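Tylactone synthase starter module and modules 1 & 2 (Streptomyces fradiae, PDB 2Z5L) contains the first ketoreductase of the tylosin polyketide synthase, a short-chain dehydrogenase/reductase-type domain that probably reduces a keto group of the growing chain and sets its chirality. Local coordinates at residues Asp25-Leu36 and Ile240-Ala251; Arg419-Trp430 and Asn471-Asp479. One frame throughout, in Å; residues are numbered along the deposited sequence.

Contact 1 of 2, residues Asp25-Leu36 and Ile240-Ala251; sequences DAWRYRVTWKAL and IYGRRVSRAAAA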
loop_
_atom_site.group_PDB
_atom_site.type_symbol
_atom_site.label_atom_id
_atom_site.label_comp_id
_atom_site.label_asym_id
_atom_site.label_seq_id
_atom_site.Cartn_x
_atom_site.Cartn_y
_atom_site.Cartn_z
ATOM N N ASP A 25 -1.312 12.922 18.474
ATOM C CA ASP A 25 0.080 12.639 18.134
ATOM C C ASP A 25 0.475 11.223 18.559
ATOM O O ASP A 25 1.503 10.710 18.132
ATOM C CB ASP A 25 1.044 13.656 18.771
ATOM C CG ASP A 25 1.058 15.003 18.046
ATOM O OD1 ASP A 25 1.068 15.023 16.800
ATOM O OD2 ASP A 25 1.074 16.047 18.728
ATOM N N ALA A 26 -0.342 10.594 19.397
ATOM C CA ALA A 26 -0.056 9.239 19.846
ATOM C C ALA A 26 -0.547 8.219 18.818
ATOM O O ALA A 26 -0.453 7.014 19.044
ATOM C CB ALA A 26 -0.717 8.976 21.195
ATOM N N TRP A 27 -1.066 8.713 17.696
ATOM C CA TRP A 27 -1.578 7.860 16.632
ATOM C C TRP A 27 -0.681 7.927 15.412
ATOM O O TRP A 27 -0.921 7.237 14.429
ATOM C CB TRP A 27 -2.991 8.296 16.216
ATOM C CG TRP A 27 -4.027 8.181 17.294
ATOM C CD1 TRP A 27 -3.900 7.532 18.492
ATOM C CD2 TRP A 27 -5.368 8.701 17.260
ATOM N NE1 TRP A 27 -5.076 7.613 19.201
ATOM C CE2 TRP A 27 -5.992 8.324 18.471
ATOM C CE3 TRP A 27 -6.101 9.446 16.323
ATOM C CZ2 TRP A 27 -7.315 8.664 18.771
ATOM C CZ3 TRP A 27 -7.426 9.786 16.626
ATOM C CH2 TRP A 27 -8.013 9.395 17.840
ATOM N N ARG A 28 0.356 8.749 15.477
ATOM C CA ARG A 28 1.259 8.921 14.349
ATOM C C ARG A 28 2.420 7.929 14.294
ATOM O O ARG A 28 3.236 7.859 15.211
ATOM C CB ARG A 28 1.820 10.345 14.355
ATOM C CG ARG A 28 0.782 11.442 14.137
ATOM C CD ARG A 28 1.400 12.792 14.410
ATOM N NE ARG A 28 2.650 12.959 13.677
ATOM C CZ ARG A 28 2.724 13.230 12.381
ATOM N NH1 ARG A 28 1.608 13.378 11.674
ATOM N NH2 ARG A 28 3.912 13.329 11.790
ATOM N N TYR A 29 2.492 7.171 13.205
ATOM C CA TYR A 29 3.563 6.203 13.011
ATOM C C TYR A 29 4.144 6.356 11.613
ATOM O O TYR A 29 3.554 7.001 10.739
ATOM C CB TYR A 29 3.049 4.781 13.194
ATOM C CG TYR A 29 2.349 4.526 14.504
ATOM C CD1 TYR A 29 1.032 4.929 14.701
ATOM C CD2 TYR A 29 2.994 3.844 15.538
ATOM C CE1 TYR A 29 0.371 4.653 15.892
ATOM C CE2 TYR A 29 2.340 3.564 16.739
ATOM C CZ TYR A 29 1.030 3.966 16.908
ATOM O OH TYR A 29 0.353 3.662 18.071
ATOM N N ARG A 30 5.305 5.756 11.396
ATOM C CA ARG A 30 5.949 5.844 10.098
ATOM C C ARG A 30 6.813 4.623 9.828
ATOM O O ARG A 30 7.035 3.795 10.713
ATOM C CB ARG A 30 6.795 7.121 10.014
ATOM C CG ARG A 30 8.088 7.101 10.827
ATOM C CD ARG A 30 8.851 8.421 10.705
ATOM N NE ARG A 30 8.587 9.107 9.436
ATOM C CZ ARG A 30 7.695 10.085 9.276
ATOM N NH1 ARG A 30 6.978 10.506 10.308
ATOM N NH2 ARG A 30 7.514 10.641 8.083
ATOM N N VAL A 31 7.297 4.511 8.600
ATOM C CA VAL A 31 8.129 3.381 8.237
ATOM C C VAL A 31 9.589 3.779 8.107
ATOM O O VAL A 31 9.943 4.662 7.325
ATOM C CB VAL A 31 7.664 2.744 6.912
ATOM C CG1 VAL A 31 8.611 1.616 6.522
ATOM C CG2 VAL A 31 6.250 2.209 7.067
ATOM N N THR A 32 10.429 3.119 8.893
ATOM C CA THR A 32 11.859 3.370 8.883
ATOM C C THR A 32 12.583 2.086 8.509
ATOM O O THR A 32 11.974 1.011 8.421
ATOM C CB THR A 32 12.358 3.834 10.271
ATOM O OG1 THR A 32 11.921 2.906 11.280
ATOM C CG2 THR A 32 11.829 5.228 10.586
ATOM N N TRP A 33 13.892 2.199 8.314
ATOM C CA TRP A 33 14.699 1.053 7.933
ATOM C C TRP A 33 15.836 0.763 8.906
ATOM O O TRP A 33 16.825 1.495 8.959
ATOM C CB TRP A 33 15.262 1.276 6.531
ATOM C CG TRP A 33 14.214 1.283 5.462
ATOM C CD1 TRP A 33 13.712 2.374 4.798
ATOM C CD2 TRP A 33 13.537 0.141 4.928
ATOM N NE1 TRP A 33 12.767 1.976 3.882
ATOM C CE2 TRP A 33 12.639 0.611 3.941
ATOM C CE3 TRP A 33 13.602 -1.238 5.190
ATOM C CZ2 TRP A 33 11.812 -0.251 3.211
ATOM C CZ3 TRP A 33 12.779 -2.095 4.464
ATOM C CH2 TRP A 33 11.896 -1.597 3.487
ATOM N N LYS A 34 15.695 -0.315 9.669
ATOM C CA LYS A 34 16.719 -0.693 10.634
ATOM C C LYS A 34 17.748 -1.619 9.988
ATOM O O LYS A 34 17.439 -2.760 9.647
ATOM C CB LYS A 34 16.083 -1.385 11.844
ATOM C CG LYS A 34 17.073 -1.757 12.939
ATOM C CD LYS A 34 16.371 -2.319 14.165
ATOM C CE LYS A 34 17.367 -2.648 15.274
ATOM N NZ LYS A 34 17.430 -4.107 15.585
ATOM N N ALA A 35 18.969 -1.118 9.816
ATOM C CA ALA A 35 20.049 -1.896 9.214
ATOM C C ALA A 35 20.333 -3.132 10.060
ATOM O O ALA A 35 20.872 -3.032 11.161
ATOM C CB ALA A 35 21.304 -1.043 9.088
ATOM N N LEU A 36 19.963 -4.296 9.534
ATOM C CA LEU A 36 20.158 -5.556 10.238
ATOM C C LEU A 36 21.624 -5.973 10.264
ATOM O O LEU A 36 22.067 -6.651 11.193
ATOM C CB LEU A 36 19.319 -6.655 9.579
ATOM C CG LEU A 36 17.794 -6.504 9.620
ATOM C CD1 LEU A 36 17.178 -7.483 8.649
ATOM C CD2 LEU A 36 17.270 -6.732 11.025
ATOM N N ILE A 240 22.012 -4.908 4.454
ATOM C CA ILE A 240 20.589 -5.251 4.439
ATOM C C ILE A 240 19.792 -4.477 5.485
ATOM O O ILE A 240 20.247 -4.272 6.609
ATOM C CB ILE A 240 20.348 -6.760 4.693
ATOM C CG1 ILE A 240 20.850 -7.144 6.084
ATOM C CG2 ILE A 240 21.040 -7.586 3.619
ATOM C CD1 ILE A 240 20.472 -8.541 6.505
ATOM N N TYR A 241 18.584 -4.075 5.116
ATOM C CA TYR A 241 17.735 -3.319 6.023
ATOM C C TYR A 241 16.379 -3.988 6.219
ATOM O O TYR A 241 15.763 -4.451 5.260
ATOM C CB TYR A 241 17.535 -1.909 5.479
ATOM C CG TYR A 241 18.806 -1.107 5.320
ATOM C CD1 TYR A 241 19.713 -1.378 4.293
ATOM C CD2 TYR A 241 19.091 -0.057 6.188
ATOM C CE1 TYR A 241 20.873 -0.613 4.135
ATOM C CE2 TYR A 241 20.241 0.711 6.044
ATOM C CZ TYR A 241 21.128 0.432 5.016
ATOM O OH TYR A 241 22.258 1.207 4.879
ATOM N N GLY A 242 15.923 -4.040 7.465
ATOM C CA GLY A 242 14.635 -4.636 7.762
ATOM C C GLY A 242 13.594 -3.561 8.029
ATOM O O GLY A 242 13.831 -2.631 8.808
ATOM N N ARG A 243 12.439 -3.685 7.382
ATOM C CA ARG A 243 11.355 -2.717 7.536
ATOM C C ARG A 243 10.857 -2.669 8.978
ATOM O O ARG A 243 10.683 -3.701 9.621
ATOM C CB ARG A 243 10.207 -3.076 6.577
ATOM C CG ARG A 243 9.103 -2.029 6.464
ATOM C CD ARG A 243 8.457 -2.082 5.082
ATOM N NE ARG A 243 7.312 -1.184 4.956
ATOM C CZ ARG A 243 6.150 -1.356 5.582
ATOM N NH1 ARG A 243 5.966 -2.393 6.382
ATOM N NH2 ARG A 243 5.164 -0.488 5.406
ATOM N N ARG A 244 10.636 -1.462 9.488
ATOM C CA ARG A 244 10.163 -1.285 10.863
ATOM C C ARG A 244 9.147 -0.155 10.982
ATOM O O ARG A 244 9.248 0.858 10.292
ATOM C CB ARG A 244 11.347 -0.973 11.787
ATOM C CG ARG A 244 12.331 -2.111 11.984
ATOM C CD ARG A 244 11.728 -3.231 12.810
ATOM N NE ARG A 244 12.754 -4.165 13.258
ATOM C CZ ARG A 244 13.420 -4.990 12.458
ATOM N NH1 ARG A 244 13.164 -5.004 11.155
ATOM N NH2 ARG A 244 14.354 -5.787 12.961
ATOM N N VAL A 245 8.167 -0.334 11.858
ATOM C CA VAL A 245 7.171 0.703 12.090
ATOM C C VAL A 245 7.491 1.389 13.420
ATOM O O VAL A 245 7.477 0.762 14.485
ATOM C CB VAL A 245 5.721 0.136 12.149
ATOM C CG1 VAL A 245 5.300 -0.357 10.771
ATOM C CG2 VAL A 245 5.630 -0.995 13.173
ATOM N N SER A 246 7.779 2.682 13.350
ATOM C CA SER A 246 8.119 3.457 14.535
ATOM C C SER A 246 7.241 4.703 14.676
ATOM O O SER A 246 6.939 5.372 13.689
ATOM C CB SER A 246 9.594 3.852 14.465
ATOM O OG SER A 246 9.996 4.087 13.124
ATOM N N ARG A 247 6.826 5.008 15.903
ATOM C CA ARG A 247 5.986 6.179 16.138
ATOM C C ARG A 247 6.645 7.374 15.464
ATOM O O ARG A 247 7.858 7.544 15.537
ATOM C CB ARG A 247 5.813 6.420 17.643
ATOM C CG ARG A 247 5.221 5.204 18.369
ATOM C CD ARG A 247 4.840 5.500 19.813
ATOM N NE ARG A 247 3.440 5.904 19.957
ATOM C CZ ARG A 247 2.506 5.176 20.570
ATOM N NH1 ARG A 247 2.807 4.004 21.104
ATOM N NH2 ARG A 247 1.261 5.615 20.651
ATOM N N ALA A 248 5.849 8.183 14.776
ATOM C CA ALA A 248 6.390 9.346 14.094
ATOM C C ALA A 248 6.432 10.521 15.057
ATOM O O ALA A 248 5.825 10.478 16.125
ATOM C CB ALA A 248 5.544 9.684 12.872
ATOM N N ALA A 249 7.152 11.567 14.675
ATOM C CA ALA A 249 7.275 12.757 15.502
ATOM C C ALA A 249 5.898 13.310 15.867
ATOM O O ALA A 249 4.870 12.725 15.514
ATOM C CB ALA A 249 8.091 13.808 14.762
ATOM N N ALA A 250 5.870 14.431 16.580
ATOM C CA ALA A 250 4.593 15.035 16.961
ATOM C C ALA A 250 4.197 16.095 15.947
ATOM O O ALA A 250 5.042 16.622 15.224
ATOM C CB ALA A 250 4.686 15.650 18.358
ATOM N N ALA A 251 2.904 16.389 15.891
ATOM C CA ALA A 251 2.369 17.395 14.981
ATOM C C ALA A 251 2.269 18.709 15.745
ATOM O O ALA A 251 2.409 19.788 15.173
ATOM C CB ALA A 251 0.995 16.975 14.485
#
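An antiparallel strand pair within a larger mixed arrangement of strands brings the beginning of the modelled chain, strand 28-35, against strand 240-247, which enters the contact some 200 residues later. T32 and R244 form a hydrogen-bonded pair near its middle, T32 N giving its proton to R244 O at 2.9 Å and T32 O accepting from R244 N. R30 with S246 and K34 with G242 repeat the pattern on either side.

On the face carrying T32 and S246, the two hydroxyls join, T32 OG1 to S246 OG at 2.9 Å. Both oxygens sit between their own backbone N and carbonyl carbon (chi1 52° for T32), which turns them toward each other. Farther along this face K34 CD lies over one face of the R244 guanidinium, with L36 CD2 3.6 Å from R244 NH2; the positive charge of R244 is met by a salt bridge to E230. On the other face the indole of W33 leans across R243, W33 CZ3 reaching R243 CB at 3.5 Å with R243 CG over the ring. The extended R243 chain runs on past the methyls of V31 to a hydrogen bond with T395 O.

Where the ladder runs out, A248 N still donates to R28 O, and side chains take over. R28 NE donates to A249 O at 2.9 Å, nearly straight and in the guanidinium plane, while R28 NH1 forms a salt bridge with D472. R247 lies alongside Y29, the hydroxyl Y29 OH over a face of its guanidinium, and R247 NH2 reaches A26 O at 2.7 Å; E503 takes R247 NH1, and Y29 OH bonds to W482.

Strand 28-35, from the chain start, thus pairs between strands 240-247 and 474-477, consistent with the two Rossmann-like subdomains, structural and catalytic, of modular polyketide ketoreductases.

Contact 2 of 2, residues Arg419-Trp430 and Asn471-Asp479; sequences RAAGLPATSVAW and NDVCVTVVD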
loop_
_atom_site.group_PDB
_atom_site.type_symbol
_atom_site.label_atom_id
_atom_site.label_comp_id
_atom_site.label_asym_id
_atom_site.label_seq_id
_atom_site.Cartn_x
_atom_site.Cartn_y
_atom_site.Cartn_z
ATOM N N ARG A 419 7.008 14.353 -4.089
ATOM C CA ARG A 419 7.783 15.257 -3.271
ATOM C C ARG A 419 9.231 15.314 -3.735
ATOM O O ARG A 419 9.744 16.390 -4.030
ATOM C CB ARG A 419 7.688 14.828 -1.809
ATOM C CG ARG A 419 6.304 15.053 -1.215
ATOM C CD ARG A 419 6.073 16.525 -0.908
ATOM N NE ARG A 419 6.815 16.919 0.289
ATOM C CZ ARG A 419 6.390 16.721 1.531
ATOM N NH1 ARG A 419 5.213 16.148 1.753
ATOM N NH2 ARG A 419 7.164 17.060 2.552
ATOM N N ALA A 420 9.880 14.158 -3.824
ATOM C CA ALA A 420 11.269 14.105 -4.257
ATOM C C ALA A 420 11.447 14.725 -5.639
ATOM O O ALA A 420 12.570 14.938 -6.098
ATOM C CB ALA A 420 11.765 12.661 -4.253
ATOM N N ALA A 421 10.333 15.032 -6.291
ATOM C CA ALA A 421 10.357 15.640 -7.618
ATOM C C ALA A 421 9.993 17.126 -7.554
ATOM O O ALA A 421 9.839 17.788 -8.583
ATOM C CB ALA A 421 9.387 14.907 -8.540
ATOM N N GLY A 422 9.842 17.645 -6.339
ATOM C CA GLY A 422 9.498 19.045 -6.186
ATOM C C GLY A 422 8.016 19.341 -6.351
ATOM O O GLY A 422 7.629 20.487 -6.590
ATOM N N LEU A 423 7.185 18.309 -6.236
ATOM C CA LEU A 423 5.746 18.478 -6.347
ATOM C C LEU A 423 5.113 18.212 -4.980
ATOM O O LEU A 423 5.534 17.311 -4.254
ATOM C CB LEU A 423 5.173 17.523 -7.402
ATOM C CG LEU A 423 5.580 17.831 -8.851
ATOM C CD1 LEU A 423 5.395 16.601 -9.732
ATOM C CD2 LEU A 423 4.743 18.989 -9.373
ATOM N N PRO A 424 4.102 19.012 -4.604
ATOM C CA PRO A 424 3.423 18.849 -3.313
ATOM C C PRO A 424 2.695 17.507 -3.263
ATOM O O PRO A 424 2.222 17.013 -4.291
ATOM C CB PRO A 424 2.472 20.043 -3.281
ATOM C CG PRO A 424 2.091 20.190 -4.722
ATOM C CD PRO A 424 3.418 20.018 -5.439
ATOM N N ALA A 425 2.625 16.916 -2.073
ATOM C CA ALA A 425 1.955 15.632 -1.892
ATOM C C ALA A 425 2.087 15.138 -0.457
ATOM O O ALA A 425 3.132 15.294 0.167
ATOM C CB ALA A 425 2.542 14.588 -2.860
ATOM N N THR A 426 1.017 14.537 0.053
ATOM C CA THR A 426 0.978 13.991 1.410
ATOM C C THR A 426 0.109 12.723 1.349
ATOM O O THR A 426 -0.983 12.746 0.775
ATOM C CB THR A 426 0.323 14.987 2.398
ATOM O OG1 THR A 426 0.910 16.285 2.243
ATOM C CG2 THR A 426 0.518 14.522 3.825
ATOM N N SER A 427 0.581 11.626 1.937
ATOM C CA SER A 427 -0.170 10.367 1.927
ATOM C C SER A 427 -0.344 9.834 3.342
ATOM O O SER A 427 0.637 9.518 4.019
ATOM C CB SER A 427 0.550 9.320 1.064
ATOM O OG SER A 427 -0.191 8.113 0.982
ATOM N N VAL A 428 -1.592 9.736 3.793
ATOM C CA VAL A 428 -1.871 9.256 5.145
ATOM C C VAL A 428 -2.514 7.873 5.139
ATOM O O VAL A 428 -3.566 7.675 4.540
ATOM C CB VAL A 428 -2.801 10.227 5.902
ATOM C CG1 VAL A 428 -2.925 9.793 7.347
ATOM C CG2 VAL A 428 -2.262 11.649 5.818
ATOM N N ALA A 429 -1.868 6.925 5.810
ATOM C CA ALA A 429 -2.363 5.557 5.907
ATOM C C ALA A 429 -3.294 5.469 7.116
ATOM O O ALA A 429 -2.866 5.168 8.233
ATOM C CB ALA A 429 -1.193 4.579 6.058
ATOM N N TRP A 430 -4.576 5.724 6.880
ATOM C CA TRP A 430 -5.565 5.728 7.943
ATOM C C TRP A 430 -5.848 4.373 8.558
ATOM O O TRP A 430 -5.569 3.326 7.971
ATOM C CB TRP A 430 -6.878 6.337 7.434
ATOM C CG TRP A 430 -6.739 7.765 7.009
ATOM C CD1 TRP A 430 -6.539 8.230 5.734
ATOM C CD2 TRP A 430 -6.678 8.916 7.864
ATOM N NE1 TRP A 430 -6.349 9.588 5.752
ATOM C CE2 TRP A 430 -6.419 10.035 7.041
ATOM C CE3 TRP A 430 -6.796 9.105 9.244
ATOM C CZ2 TRP A 430 -6.290 11.326 7.548
ATOM C CZ3 TRP A 430 -6.666 10.405 9.759
ATOM C CH2 TRP A 430 -6.406 11.491 8.911
ATOM N N ASN A 471 4.071 18.965 7.070
ATOM C CA ASN A 471 4.378 18.756 5.667
ATOM C C ASN A 471 4.875 17.329 5.453
ATOM O O ASN A 471 5.835 17.104 4.722
ATOM C CB ASN A 471 5.434 19.740 5.170
ATOM C CG ASN A 471 5.080 20.321 3.815
ATOM O OD1 ASN A 471 5.530 19.819 2.773
ATOM N ND2 ASN A 471 4.288 21.393 3.816
ATOM N N ASP A 472 4.223 16.371 6.102
ATOM C CA ASP A 472 4.603 14.974 5.970
ATOM C C ASP A 472 4.480 14.481 4.531
ATOM O O ASP A 472 3.740 15.050 3.723
ATOM C CB ASP A 472 3.715 14.077 6.844
ATOM C CG ASP A 472 3.844 14.365 8.318
ATOM O OD1 ASP A 472 4.976 14.328 8.854
ATOM O OD2 ASP A 472 2.797 14.608 8.951
ATOM N N VAL A 473 5.221 13.416 4.227
ATOM C CA VAL A 473 5.182 12.777 2.919
ATOM C C VAL A 473 4.294 11.550 3.117
ATOM O O VAL A 473 3.285 11.386 2.433
ATOM C CB VAL A 473 6.598 12.359 2.449
ATOM C CG1 VAL A 473 6.503 11.475 1.209
ATOM C CG2 VAL A 473 7.420 13.616 2.120
ATOM N N CYS A 474 4.661 10.695 4.064
ATOM C CA CYS A 474 3.851 9.523 4.373
ATOM C C CYS A 474 3.858 9.347 5.871
ATOM O O CYS A 474 4.898 9.456 6.522
ATOM C CB CYS A 474 4.389 8.242 3.714
ATOM S SG CYS A 474 4.000 8.066 1.957
ATOM N N VAL A 475 2.686 9.092 6.420
ATOM C CA VAL A 475 2.563 8.890 7.842
ATOM C C VAL A 475 1.367 8.003 8.059
ATOM O O VAL A 475 0.429 8.018 7.261
ATOM C CB VAL A 475 2.367 10.235 8.589
ATOM C CG1 VAL A 475 1.090 10.924 8.114
ATOM C CG2 VAL A 475 2.326 9.997 10.091
ATOM N N THR A 476 1.424 7.206 9.121
ATOM C CA THR A 476 0.337 6.312 9.471
ATOM C C THR A 476 -0.343 6.917 10.682
ATOM O O THR A 476 0.277 7.101 11.735
ATOM C CB THR A 476 0.838 4.891 9.866
ATOM O OG1 THR A 476 1.483 4.270 8.749
ATOM C CG2 THR A 476 -0.329 4.018 10.302
ATOM N N VAL A 477 -1.615 7.252 10.533
ATOM C CA VAL A 477 -2.370 7.811 11.640
ATOM C C VAL A 477 -3.370 6.750 12.043
ATOM O O VAL A 477 -4.393 6.578 11.383
ATOM C CB VAL A 477 -3.129 9.087 11.221
ATOM C CG1 VAL A 477 -3.943 9.607 12.392
ATOM C CG2 VAL A 477 -2.148 10.150 10.745
ATOM N N VAL A 478 -3.073 6.023 13.112
ATOM C CA VAL A 478 -3.981 4.975 13.568
ATOM C C VAL A 478 -4.070 4.893 15.081
ATOM O O VAL A 478 -3.096 5.140 15.787
ATOM C CB VAL A 478 -3.538 3.573 13.082
ATOM C CG1 VAL A 478 -4.629 2.561 13.390
ATOM C CG2 VAL A 478 -3.214 3.591 11.605
ATOM N N ASP A 479 -5.242 4.523 15.572
ATOM C CA ASP A 479 -5.449 4.365 17.001
ATOM C C ASP A 479 -5.488 2.863 17.276
ATOM O O ASP A 479 -6.424 2.167 16.858
ATOM C CB ASP A 479 -6.761 5.027 17.431
ATOM C CG ASP A 479 -7.031 4.866 18.916
ATOM O OD1 ASP A 479 -6.067 4.938 19.706
ATOM O OD2 ASP A 479 -8.202 4.677 19.297
HETATM O O HOH W 1 3.245 18.290 0.868
#
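Strands 426-430 and 474-477 run parallel, their axes 25° apart and 4.7 Å at closest approach, with S427 N bound to V473 O at 2.8 Å and A429 N to V475 O at 2.9 Å. Between these bonds V475 N donates to S427 O.

Ahead of the strands R419, at the end of helix 402-419, folds back on itself at chi2 and chi3 (-76° and -75°) and brings its guanidinium to the turn that leaves helix 457-470. R419 NH2 meets N471 O at 2.5 Å, and R419 NH1 meets D472 O at 2.7 Å; the same NH1 also donates to A425 O, all three carbonyls lying near the guanidinium plane. V473 CG2 sits over the centre of one face, and N471 OD1 lies over the opposite face toward its rim.

Along the ladder the valines pack on the same face as W430. V428 CG1 touches V477 CG2 at 3.5 Å and also lies over a face of the W430 indole, whose CZ3 meets V477 CG1 at 3.9 Å. On the other face S427 CB packs on C474 SG, while S427 OG turns away to D412.

One arginine thus gathers carbonyls from the turn after one helix and from the residue before strand 426-430, which would favour its charged form and fix its guanidinium plane; beyond it backbone bonds and, on the valine and tryptophan face, apolar packing hold the strands.

Both contacts are strand pairings, and strands 28-35 and 474-477 lie side by side, so contact 1 continues directly into contact 2: Y29 N lies 2.7 Å from T476 O and W27 O 2.8 Å from V478 N, both probable backbone hydrogen bonds. Contact 2 is the buried one, parallel, with valines and W430 on one face and small residues on the other, in the ketoreductase fold near helices 402-419 and 457-470. Contact 1 is longer, antiparallel and only partly buried, and relies more on arginines, hydroxyls and backbone. Arginines serve both, but R419 bonds to main-chain carbonyls in contact 2, whereas several of those in contact 1 also reach acidic partners beyond it.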